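Local coordinates for protein putative amidohydrolase (Unidentified, PDB 3MKV) that probably hydrolyses dipeptides that end in proline, as a zinc-dependent prolidase of the amidohydrolase superfamily, at residues A12-D17 and G385-S390; D281-E286 and Y290-E295; A219-A224 and C247-I252. One frame throughout, in Å; residues are numbered along the deposited sequence.

Contact 1. Residues A12-D17 and G385-S390; sequences ALLDPD and GNPLKS
Leu14 lays one methyl of its isobutyl group against the ring of Pro387 and its branch point against the side chain of Leu388. The methyl is CD1, which lies 3.8 Å from CG of Pro387 and 4.0 Å from CB of the same ring, so it meets the ring at its outer carbons. On the Leu388 side, CG of Leu14 stands 4.1 Å from CD1 of Leu388. The two leucines run toward each other from their own backbones and overlap at a slant, each with its CB directed at the other segment. In Leu14 the CG lies anti to the backbone N (chi1 -164°), and this swings CG and CD1 over to Pro387 and Leu388. The contact is wholly apolar and small, carried by three side chains.

Bonds to Asn386 brace the turn that carries Pro387 and Leu388. Its OD1 accepts the backbone N of Lys389 at 3.1 Å, an Asx motif in which the donor sits well above the amide plane, while the backbone N of Leu388 adds a weak bond to the same oxygen. The backbone O of Asn386 also accepts two bonds, from the amides of Lys389 and Ser390. Bonds to both oxygens of one residue fold 386-390 into a compact turn, from which Pro387 and Leu388 project side by side toward Leu14.

Around these three side chains the fold closes in from several directions. Strand 12-13 runs parallel to strand 56-63, whose Met58 touches both Leu14 and Pro387. Helix 348-362 adds Ile352 against Leu14 and Ala349 against Leu388, so Leu14 lies between that helix and the strand, while Leu388 meets the helix.

Contact 2. Residues D281-E286 and Y290-E295; sequences DALASE and YGLPPE
Past the last turn of helix 277-286 the chain turns back in an alpha-alpha connection, a short loop that leads into helix 294-297. The backbones approach most closely at Glu286 and Tyr290, with CA atoms 6.5 Å apart, and there Tyr290 N gives a weak hydrogen bond of 3.3 Å to Glu286 O. Gly291 follows with a positive phi of 98°, redirecting the chain toward Pro293 at the N-cap of the next helix.

Two side-chain pairs close the turn. Glu286 passes aslant by the CD2-CE2 side of the tyrosine ring: its CB is 4.0 Å from Tyr290 CD2, and its carboxylate plane is inclined 60° to the ring. CG of Glu286 lies between the backbone N and the carbonyl carbon (chi1 70°), which turns the extended chain past that side. The carboxylate also makes a long, weak ion pair with Arg333. Deeper in the protein Leu283 and Leu292 cross at about a right angle, while Phe73 touches both Leu283 and Tyr290. The side chain of Leu283 is about 9 Å from a bound zinc ion, and its CD2 methyl meets CD2 of Leu292 at 3.6 Å.

Contact 3. Residues A219-A224 and C247-I252; sequences AIVAEA and CGVRTI. With SO4 (sulfate ion), chain L.
Val221 presses both of its methyls against the backbone that leaves helix 238-246. CG1 lies 3.6 Å from the carbonyl O of Gly248, and CG2 lies 3.7 Å from the carbonyl O of Cys247. The same CG2 reaches CG2 of Val249 at 4.2 Å, a looser apolar touch. With CG1 anti to the backbone N, chi1 of 176° directs CG1 to Gly248 O and CG2 to Cys247 O.

Gly248 sets the course of the chain here. It is the first residue after helix 238-246 to leave helical angles, in a Schellman motif at positive phi (115°), and with no side chain at Gly248, Val221 CG1 comes close to its backbone. Cys247 and Val249 also touch Ile217 of helix 214-225, while Val231 packs against Val221. Strand 251-254 then enters the parallel sheet between strands 232-235 and 272-274, in a beta-alpha-beta arrangement belonging to the TIM-barrel fold of this superfamily.

Further out, the extended Arg250 grips a sulfate, probably from the crystallisation liquor, at the edge of its guanidinium. NH2 donates to sulfate O1 at 2.7 Å and NE to O4 at 3.1 Å; Tyr272 OH binds the same ion, and Tyr230 makes a cation-pi contact with the arginine. The chemistry thus divides: methyls against peptide groups join helix to turn without directional bonds, whereas the arginine beyond them offers paired N-H groups and positive charge suited to an anion.

From the N terminus, the chain first enters contact 1 at 12-17, and this contact closes only at 385-390, enclosing most of the protein. Nested within that long loop, contact 3 joins 219-224 to 247-252 across one helix and strand of the barrel. Contact 2 follows in series, joining 281-286 to 290-295 over a much shorter turn. None of the three cross. Contact 1 binds strand 12-13 and the residues that follow it to the loop beyond strand 380-383, whereas contacts 2 and 3 lie in the barrel region. Their centres are 31 to 35 Å apart, with nearest atoms about 16 or 17 Å apart, so they are separate contacts that do not touch.

Contact 1. Residues A12-D17 and G385-S390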
ATOM      1  N   ALA A  12     -24.384  61.961  -0.461  1.00 72.33           N
ATOM      2  CA  ALA A  12     -24.417  61.624   0.947  1.00 69.67           C
ATOM      3  C   ALA A  12     -23.358  60.557   1.189  1.00 69.20           C
ATOM      4  O   ALA A  12     -23.060  59.764   0.299  1.00 69.32           O
ATOM      5  CB  ALA A  12     -25.791  61.110   1.337  1.00 70.55           C
ATOM      6  N   LEU A  13     -22.785  60.557   2.386  1.00 68.22           N
ATOM      7  CA  LEU A  13     -21.776  59.583   2.766  1.00 64.59           C
ATOM      8  C   LEU A  13     -22.327  58.736   3.882  1.00 65.35           C
ATOM      9  O   LEU A  13     -22.820  59.264   4.870  1.00 68.28           O
ATOM     10  CB  LEU A  13     -20.510  60.276   3.258  1.00 65.25           C
ATOM     11  CG  LEU A  13     -19.401  59.346   3.739  1.00 65.99           C
ATOM     12  CD1 LEU A  13     -19.109  58.292   2.682  1.00 64.90           C
ATOM     13  CD2 LEU A  13     -18.154  60.129   4.076  1.00 61.02           C
ATOM     14  N   LEU A  14     -22.256  57.421   3.720  1.00 68.30           N
ATOM     15  CA  LEU A  14     -22.690  56.503   4.762  1.00 64.60           C
ATOM     16  C   LEU A  14     -21.478  56.079   5.578  1.00 65.50           C
ATOM     17  O   LEU A  14     -20.577  55.405   5.072  1.00 63.24           O
ATOM     18  CB  LEU A  14     -23.375  55.290   4.147  1.00 64.42           C
ATOM     19  CG  LEU A  14     -24.224  54.415   5.067  1.00 61.96           C
ATOM     20  CD1 LEU A  14     -25.086  53.485   4.223  1.00 48.03           C
ATOM     21  CD2 LEU A  14     -23.356  53.629   6.059  1.00 56.17           C
ATOM     22  N   ASP A  15     -21.448  56.529   6.826  1.00 65.33           N
ATOM     23  CA  ASP A  15     -20.402  56.180   7.764  1.00 67.17           C
ATOM     24  C   ASP A  15     -21.068  55.281   8.785  1.00 70.39           C
ATOM     25  O   ASP A  15     -21.840  55.749   9.631  1.00 68.16           O
ATOM     26  CB  ASP A  15     -19.829  57.433   8.430  1.00 70.03           C
ATOM     27  CG  ASP A  15     -18.617  57.131   9.305  1.00 74.90           C
ATOM     28  OD1 ASP A  15     -18.644  56.115  10.029  1.00 68.17           O
ATOM     29  OD2 ASP A  15     -17.640  57.909   9.273  1.00 77.61           O
ATOM     30  N   PRO A  16     -20.787  53.975   8.690  1.00 72.84           N
ATOM     31  CA  PRO A  16     -21.550  52.926   9.373  1.00 73.00           C
ATOM     32  C   PRO A  16     -21.657  53.091  10.888  1.00 73.22           C
ATOM     33  O   PRO A  16     -22.491  52.433  11.509  1.00 75.29           O
ATOM     34  CB  PRO A  16     -20.794  51.644   9.008  1.00 73.68           C
ATOM     35  CG  PRO A  16     -20.071  51.988   7.729  1.00 73.00           C
ATOM     36  CD  PRO A  16     -19.690  53.425   7.872  1.00 67.53           C
ATOM     37  N   ASP A  17     -20.845  53.958  11.484  1.00 70.68           N
ATOM     38  CA  ASP A  17     -21.018  54.240  12.909  1.00 72.24           C
ATOM     39  C   ASP A  17     -21.716  55.565  13.192  1.00 69.33           C
ATOM     40  O   ASP A  17     -21.587  56.116  14.280  1.00 70.30           O
ATOM     41  CB  ASP A  17     -19.707  54.111  13.697  1.00 78.13           C
ATOM     42  CG  ASP A  17     -18.487  54.135  12.811  1.00 76.51           C
ATOM     43  OD1 ASP A  17     -17.367  54.134  13.355  1.00 70.02           O
ATOM     44  OD2 ASP A  17     -18.647  54.146  11.575  1.00 86.69           O
ATOM     45  N   GLY A 385     -30.566  55.456  -3.256  1.00 61.63           N
ATOM     46  CA  GLY A 385     -31.449  55.291  -2.113  1.00 61.66           C
ATOM     47  C   GLY A 385     -30.684  55.526  -0.824  1.00 65.12           C
ATOM     48  O   GLY A 385     -29.482  55.812  -0.849  1.00 61.44           O
ATOM     49  N   ASN A 386     -31.378  55.404   0.307  1.00 68.58           N
ATOM     50  CA  ASN A 386     -30.758  55.612   1.621  1.00 67.47           C
ATOM     51  C   ASN A 386     -30.913  54.414   2.564  1.00 65.40           C
ATOM     52  O   ASN A 386     -31.930  54.273   3.249  1.00 60.77           O
ATOM     53  CB  ASN A 386     -31.299  56.879   2.279  1.00 66.85           C
ATOM     54  CG  ASN A 386     -30.779  57.062   3.685  1.00 70.98           C
ATOM     55  OD1 ASN A 386     -30.339  56.106   4.329  1.00 70.25           O
ATOM     56  ND2 ASN A 386     -30.821  58.295   4.172  1.00 72.67           N
ATOM     57  N   PRO A 387     -29.882  53.558   2.610  1.00 65.26           N
ATOM     58  CA  PRO A 387     -29.882  52.263   3.294  1.00 65.90           C
ATOM     59  C   PRO A 387     -30.151  52.392   4.789  1.00 65.37           C
ATOM     60  O   PRO A 387     -30.688  51.464   5.405  1.00 62.75           O
ATOM     61  CB  PRO A 387     -28.457  51.746   3.066  1.00 63.19           C
ATOM     62  CG  PRO A 387     -27.947  52.515   1.899  1.00 61.72           C
ATOM     63  CD  PRO A 387     -28.589  53.850   1.971  1.00 61.92           C
ATOM     64  N   LEU A 388     -29.762  53.532   5.360  1.00 65.16           N
ATOM     65  CA  LEU A 388     -30.027  53.841   6.766  1.00 62.29           C
ATOM     66  C   LEU A 388     -31.526  54.052   7.052  1.00 63.94           C
ATOM     67  O   LEU A 388     -31.977  53.877   8.180  1.00 62.44           O
ATOM     68  CB  LEU A 388     -29.202  55.055   7.202  1.00 57.19           C
ATOM     69  CG  LEU A 388     -27.701  54.747   7.205  1.00 62.56           C
ATOM     70  CD1 LEU A 388     -26.874  55.910   7.755  1.00 56.69           C
ATOM     71  CD2 LEU A 388     -27.428  53.468   7.998  1.00 56.64           C
ATOM     72  N   LYS A 389     -32.291  54.421   6.025  1.00 64.33           N
ATOM     73  CA  LYS A 389     -33.735  54.528   6.150  1.00 69.45           C
ATOM     74  C   LYS A 389     -34.394  53.223   5.758  1.00 70.39           C
ATOM     75  O   LYS A 389     -35.290  52.733   6.447  1.00 67.26           O
ATOM     76  CB  LYS A 389     -34.282  55.662   5.279  1.00 72.01           C
ATOM     77  CG  LYS A 389     -34.586  56.942   6.047  1.00 85.79           C
ATOM     78  CD  LYS A 389     -35.761  57.694   5.424  1.00 97.29           C
ATOM     79  CE  LYS A 389     -36.973  56.779   5.243  1.00100.50           C
ATOM     80  NZ  LYS A 389     -38.098  57.449   4.524  1.00100.76           N
ATOM     81  N   SER A 390     -33.949  52.674   4.632  1.00 74.45           N
ATOM     82  CA  SER A 390     -34.462  51.407   4.122  1.00 73.56           C
ATOM     83  C   SER A 390     -33.350  50.638   3.411  1.00 72.87           C
ATOM     84  O   SER A 390     -32.387  51.234   2.928  1.00 75.44           O
ATOM     85  CB  SER A 390     -35.633  51.648   3.171  1.00 69.37           C
ATOM     86  OG  SER A 390     -36.397  50.466   3.011  1.00 72.74           O
TER

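Contact 2. Residues D281-E286 and Y290-E295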
ATOM      1  N   ASP A 281     -34.761  29.999   4.235  1.00 64.09           N
ATOM      2  CA  ASP A 281     -35.948  30.376   3.476  1.00 71.12           C
ATOM      3  C   ASP A 281     -35.946  29.815   2.050  1.00 75.26           C
ATOM      4  O   ASP A 281     -37.006  29.545   1.479  1.00 75.60           O
ATOM      5  CB  ASP A 281     -36.092  31.900   3.435  1.00 72.37           C
ATOM      6  CG  ASP A 281     -36.480  32.485   4.784  1.00 83.44           C
ATOM      7  OD1 ASP A 281     -36.816  33.692   4.834  1.00 88.63           O
ATOM      8  OD2 ASP A 281     -36.453  31.739   5.791  1.00 84.36           O
ATOM      9  N   ALA A 282     -34.756  29.648   1.479  1.00 77.86           N
ATOM     10  CA  ALA A 282     -34.617  29.165   0.107  1.00 78.63           C
ATOM     11  C   ALA A 282     -34.645  27.645   0.021  1.00 81.14           C
ATOM     12  O   ALA A 282     -35.210  27.084  -0.917  1.00 85.74           O
ATOM     13  CB  ALA A 282     -33.338  29.701  -0.518  1.00 81.11           C
ATOM     14  N   LEU A 283     -34.019  26.977   0.983  1.00 78.74           N
ATOM     15  CA  LEU A 283     -34.029  25.522   1.001  1.00 76.94           C
ATOM     16  C   LEU A 283     -35.464  25.010   1.069  1.00 77.84           C
ATOM     17  O   LEU A 283     -35.815  24.013   0.431  1.00 76.80           O
ATOM     18  CB  LEU A 283     -33.211  24.990   2.180  1.00 77.90           C
ATOM     19  CG  LEU A 283     -31.689  25.134   2.075  1.00 78.77           C
ATOM     20  CD1 LEU A 283     -31.009  24.788   3.388  1.00 71.22           C
ATOM     21  CD2 LEU A 283     -31.144  24.278   0.933  1.00 78.95           C
ATOM     22  N   ALA A 284     -36.294  25.707   1.837  1.00 79.07           N
ATOM     23  CA  ALA A 284     -37.701  25.347   1.968  1.00 79.52           C
ATOM     24  C   ALA A 284     -38.489  25.638   0.688  1.00 82.53           C
ATOM     25  O   ALA A 284     -39.294  24.820   0.255  1.00 82.48           O
ATOM     26  CB  ALA A 284     -38.323  26.067   3.158  1.00 78.28           C
ATOM     27  N   SER A 285     -38.237  26.797   0.080  1.00 86.97           N
ATOM     28  CA  SER A 285     -39.013  27.272  -1.074  1.00 89.13           C
ATOM     29  C   SER A 285     -38.747  26.529  -2.382  1.00 88.38           C
ATOM     30  O   SER A 285     -39.678  26.180  -3.106  1.00 87.15           O
ATOM     31  CB  SER A 285     -38.764  28.769  -1.306  1.00 90.15           C
ATOM     32  OG  SER A 285     -38.907  29.512  -0.107  1.00 95.25           O
ATOM     33  N   GLU A 286     -37.477  26.308  -2.696  1.00 90.70           N
ATOM     34  CA  GLU A 286     -37.109  25.825  -4.018  1.00 94.19           C
ATOM     35  C   GLU A 286     -36.030  24.753  -3.963  1.00 94.25           C
ATOM     36  O   GLU A 286     -35.488  24.362  -4.996  1.00 96.50           O
ATOM     37  CB  GLU A 286     -36.632  26.994  -4.886  1.00 93.74           C
ATOM     38  CG  GLU A 286     -35.285  27.576  -4.460  1.00 94.96           C
ATOM     39  CD  GLU A 286     -34.985  28.916  -5.117  1.00 98.48           C
ATOM     40  OE1 GLU A 286     -35.871  29.798  -5.099  1.00101.75           O
ATOM     41  OE2 GLU A 286     -33.864  29.091  -5.646  1.00 97.07           O
ATOM     42  N   TYR A 290     -34.942  22.110  -7.405  1.00 96.94           N
ATOM     43  CA  TYR A 290     -33.643  22.180  -8.066  1.00 97.09           C
ATOM     44  C   TYR A 290     -32.708  21.050  -7.650  1.00 95.47           C
ATOM     45  O   TYR A 290     -31.517  21.078  -7.956  1.00 95.76           O
ATOM     46  CB  TYR A 290     -32.993  23.549  -7.854  1.00 98.47           C
ATOM     47  CG  TYR A 290     -33.686  24.662  -8.613  1.00 99.22           C
ATOM     48  CD1 TYR A 290     -33.687  24.686 -10.005  1.00102.70           C
ATOM     49  CD2 TYR A 290     -34.341  25.686  -7.940  1.00 99.30           C
ATOM     50  CE1 TYR A 290     -34.320  25.702 -10.703  1.00103.98           C
ATOM     51  CE2 TYR A 290     -34.976  26.704  -8.627  1.00103.45           C
ATOM     52  CZ  TYR A 290     -34.963  26.708 -10.008  1.00102.26           C
ATOM     53  OH  TYR A 290     -35.595  27.720 -10.689  1.00 97.86           O
ATOM     54  N   GLY A 291     -33.257  20.060  -6.951  1.00 93.21           N
ATOM     55  CA  GLY A 291     -32.557  18.798  -6.734  1.00 91.14           C
ATOM     56  C   GLY A 291     -31.832  18.633  -5.413  1.00 89.48           C
ATOM     57  O   GLY A 291     -30.757  18.025  -5.358  1.00 84.28           O
ATOM     58  N   LEU A 292     -32.412  19.166  -4.343  1.00 89.25           N
ATOM     59  CA  LEU A 292     -31.857  18.938  -3.014  1.00 87.92           C
ATOM     60  C   LEU A 292     -32.357  17.581  -2.525  1.00 88.63           C
ATOM     61  O   LEU A 292     -33.555  17.297  -2.594  1.00 88.58           O
ATOM     62  CB  LEU A 292     -32.253  20.059  -2.043  1.00 86.61           C
ATOM     63  CG  LEU A 292     -31.616  20.094  -0.644  1.00 84.41           C
ATOM     64  CD1 LEU A 292     -30.181  20.595  -0.676  1.00 79.60           C
ATOM     65  CD2 LEU A 292     -32.446  20.953   0.295  1.00 85.47           C
ATOM     66  N   PRO A 293     -31.429  16.723  -2.069  1.00 89.07           N
ATOM     67  CA  PRO A 293     -31.757  15.397  -1.545  1.00 87.98           C
ATOM     68  C   PRO A 293     -32.813  15.441  -0.437  1.00 88.16           C
ATOM     69  O   PRO A 293     -32.800  16.355   0.395  1.00 85.62           O
ATOM     70  CB  PRO A 293     -30.414  14.900  -0.999  1.00 87.00           C
ATOM     71  CG  PRO A 293     -29.393  15.616  -1.828  1.00 84.60           C
ATOM     72  CD  PRO A 293     -29.976  16.980  -2.056  1.00 88.27           C
ATOM     73  N   PRO A 294     -33.729  14.455  -0.434  1.00 88.89           N
ATOM     74  CA  PRO A 294     -34.848  14.365   0.508  1.00 88.91           C
ATOM     75  C   PRO A 294     -34.422  14.158   1.965  1.00 87.27           C
ATOM     76  O   PRO A 294     -35.171  14.508   2.878  1.00 85.46           O
ATOM     77  CB  PRO A 294     -35.637  13.150   0.002  1.00 88.54           C
ATOM     78  CG  PRO A 294     -34.634  12.334  -0.739  1.00 88.76           C
ATOM     79  CD  PRO A 294     -33.728  13.334  -1.391  1.00 87.43           C
ATOM     80  N   GLU A 295     -33.239  13.586   2.180  1.00 88.38           N
ATOM     81  CA  GLU A 295     -32.712  13.426   3.539  1.00 90.17           C
ATOM     82  C   GLU A 295     -32.362  14.786   4.151  1.00 91.31           C
ATOM     83  O   GLU A 295     -32.440  14.970   5.370  1.00 91.39           O
ATOM     84  CB  GLU A 295     -31.494  12.489   3.573  1.00 90.08           C
ATOM     85  CG  GLU A 295     -30.323  12.907   2.684  1.00 92.08           C
ATOM     86  CD  GLU A 295     -30.350  12.237   1.320  1.00 92.37           C
ATOM     87  OE1 GLU A 295     -31.445  11.846   0.860  1.00 86.76           O
ATOM     88  OE2 GLU A 295     -29.268  12.097   0.709  1.00 95.55           O
TER

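Contact 3. Residues A219-A224 and C247-I252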
ATOM      1  N   ALA A 219      -6.927  21.440  19.304  1.00 52.31           N
ATOM      2  CA  ALA A 219      -5.761  21.269  18.419  1.00 51.09           C
ATOM      3  C   ALA A 219      -5.892  22.124  17.156  1.00 48.01           C
ATOM      4  O   ALA A 219      -4.929  22.753  16.732  1.00 52.42           O
ATOM      5  CB  ALA A 219      -5.555  19.809  18.045  1.00 50.14           C
ATOM      6  N   ILE A 220      -7.083  22.139  16.562  1.00 43.92           N
ATOM      7  CA  ILE A 220      -7.331  22.912  15.342  1.00 43.99           C
ATOM      8  C   ILE A 220      -7.153  24.415  15.582  1.00 45.41           C
ATOM      9  O   ILE A 220      -6.469  25.095  14.822  1.00 48.73           O
ATOM     10  CB  ILE A 220      -8.733  22.608  14.734  1.00 46.44           C
ATOM     11  CG1 ILE A 220      -8.793  21.174  14.195  1.00 45.42           C
ATOM     12  CG2 ILE A 220      -9.031  23.550  13.593  1.00 42.67           C
ATOM     13  CD1 ILE A 220     -10.203  20.590  14.068  1.00 38.55           C
ATOM     14  N   VAL A 221      -7.750  24.927  16.654  1.00 47.27           N
ATOM     15  CA  VAL A 221      -7.620  26.339  17.007  1.00 42.97           C
ATOM     16  C   VAL A 221      -6.151  26.754  17.257  1.00 43.94           C
ATOM     17  O   VAL A 221      -5.703  27.804  16.801  1.00 44.14           O
ATOM     18  CB  VAL A 221      -8.484  26.683  18.244  1.00 38.92           C
ATOM     19  CG1 VAL A 221      -8.256  28.099  18.647  1.00 44.34           C
ATOM     20  CG2 VAL A 221      -9.980  26.438  17.960  1.00 27.76           C
ATOM     21  N   ALA A 222      -5.403  25.925  17.978  1.00 46.93           N
ATOM     22  CA  ALA A 222      -3.992  26.207  18.241  1.00 47.63           C
ATOM     23  C   ALA A 222      -3.184  26.270  16.949  1.00 44.25           C
ATOM     24  O   ALA A 222      -2.383  27.179  16.750  1.00 50.48           O
ATOM     25  CB  ALA A 222      -3.418  25.172  19.175  1.00 48.87           C
ATOM     26  N   GLU A 223      -3.414  25.311  16.062  1.00 44.15           N
ATOM     27  CA  GLU A 223      -2.802  25.325  14.733  1.00 46.87           C
ATOM     28  C   GLU A 223      -3.076  26.606  13.938  1.00 47.67           C
ATOM     29  O   GLU A 223      -2.166  27.144  13.308  1.00 50.84           O
ATOM     30  CB  GLU A 223      -3.249  24.106  13.917  1.00 49.77           C
ATOM     31  CG  GLU A 223      -2.594  22.815  14.341  1.00 59.57           C
ATOM     32  CD  GLU A 223      -1.090  22.952  14.484  1.00 61.99           C
ATOM     33  OE1 GLU A 223      -0.466  23.549  13.584  1.00 60.82           O
ATOM     34  OE2 GLU A 223      -0.535  22.459  15.494  1.00 67.59           O
ATOM     35  N   ALA A 224      -4.326  27.077  13.942  1.00 44.78           N
ATOM     36  CA  ALA A 224      -4.672  28.318  13.247  1.00 47.67           C
ATOM     37  C   ALA A 224      -4.028  29.540  13.901  1.00 51.77           C
ATOM     38  O   ALA A 224      -3.552  30.471  13.217  1.00 48.82           O
ATOM     39  CB  ALA A 224      -6.185  28.488  13.175  1.00 45.26           C
ATOM     40  N   CYS A 247     -13.504  26.088  23.450  1.00 56.15           N
ATOM     41  CA  CYS A 247     -12.329  25.470  22.846  1.00 57.85           C
ATOM     42  C   CYS A 247     -11.502  26.480  22.063  1.00 54.96           C
ATOM     43  O   CYS A 247     -10.386  26.180  21.647  1.00 56.96           O
ATOM     44  CB  CYS A 247     -12.722  24.291  21.961  1.00 57.87           C
ATOM     45  SG  CYS A 247     -13.334  22.860  22.886  1.00 61.52           S
ATOM     46  N   GLY A 248     -12.047  27.675  21.875  1.00 55.07           N
ATOM     47  CA  GLY A 248     -11.272  28.790  21.340  1.00 52.89           C
ATOM     48  C   GLY A 248     -11.707  29.298  19.974  1.00 54.47           C
ATOM     49  O   GLY A 248     -11.072  30.192  19.417  1.00 52.57           O
ATOM     50  N   VAL A 249     -12.784  28.732  19.433  1.00 50.98           N
ATOM     51  CA  VAL A 249     -13.303  29.128  18.129  1.00 49.88           C
ATOM     52  C   VAL A 249     -13.694  30.613  18.124  1.00 53.25           C
ATOM     53  O   VAL A 249     -14.356  31.073  19.048  1.00 53.24           O
ATOM     54  CB  VAL A 249     -14.520  28.276  17.779  1.00 49.45           C
ATOM     55  CG1 VAL A 249     -15.227  28.815  16.566  1.00 56.96           C
ATOM     56  CG2 VAL A 249     -14.101  26.839  17.551  1.00 51.35           C
ATOM     57  N   ARG A 250     -13.299  31.354  17.085  1.00 50.63           N
ATOM     58  CA  ARG A 250     -13.541  32.811  17.033  1.00 46.55           C
ATOM     59  C   ARG A 250     -14.893  33.254  16.434  1.00 49.93           C
ATOM     60  O   ARG A 250     -15.552  34.149  16.973  1.00 43.62           O
ATOM     61  CB  ARG A 250     -12.397  33.522  16.318  1.00 48.37           C
ATOM     62  CG  ARG A 250     -12.507  35.048  16.301  1.00 41.24           C
ATOM     63  CD  ARG A 250     -11.108  35.686  16.244  1.00 33.93           C
ATOM     64  NE  ARG A 250     -11.170  37.087  15.827  1.00 56.86           N
ATOM     65  CZ  ARG A 250     -11.522  37.488  14.608  1.00 49.48           C
ATOM     66  NH1 ARG A 250     -11.844  36.592  13.692  1.00 47.71           N
ATOM     67  NH2 ARG A 250     -11.574  38.782  14.313  1.00 45.92           N
ATOM     68  N   THR A 251     -15.303  32.660  15.319  1.00 47.53           N
ATOM     69  CA  THR A 251     -16.632  32.971  14.808  1.00 47.38           C
ATOM     70  C   THR A 251     -17.489  31.725  14.738  1.00 46.52           C
ATOM     71  O   THR A 251     -16.997  30.640  14.429  1.00 42.98           O
ATOM     72  CB  THR A 251     -16.628  33.770  13.441  1.00 44.96           C
ATOM     73  OG1 THR A 251     -16.323  32.908  12.335  1.00 42.01           O
ATOM     74  CG2 THR A 251     -15.627  34.914  13.487  1.00 42.69           C
ATOM     75  N   ILE A 252     -18.769  31.899  15.054  1.00 45.41           N
ATOM     76  CA  ILE A 252     -19.746  30.829  15.009  1.00 41.63           C
ATOM     77  C   ILE A 252     -20.709  31.063  13.859  1.00 41.62           C
ATOM     78  O   ILE A 252     -21.148  32.188  13.619  1.00 42.76           O
ATOM     79  CB  ILE A 252     -20.569  30.788  16.293  1.00 46.97           C
ATOM     80  CG1 ILE A 252     -19.676  30.482  17.508  1.00 49.03           C
ATOM     81  CG2 ILE A 252     -21.707  29.794  16.146  1.00 43.48           C
ATOM     82  CD1 ILE A 252     -19.152  29.047  17.558  1.00 49.15           C
TER
HETATM   83  S   SO4 L 428     -11.124  40.243  17.938  0.50 47.14           S
HETATM   84  O1  SO4 L 428     -11.443  40.320  16.515  0.50 44.19           O
HETATM   85  O2  SO4 L 428     -10.183  41.291  18.286  0.50 40.93           O
HETATM   86  O3  SO4 L 428     -12.352  40.405  18.705  0.50 46.10           O
HETATM   87  O4  SO4 L 428     -10.510  38.951  18.240  0.50 46.76           O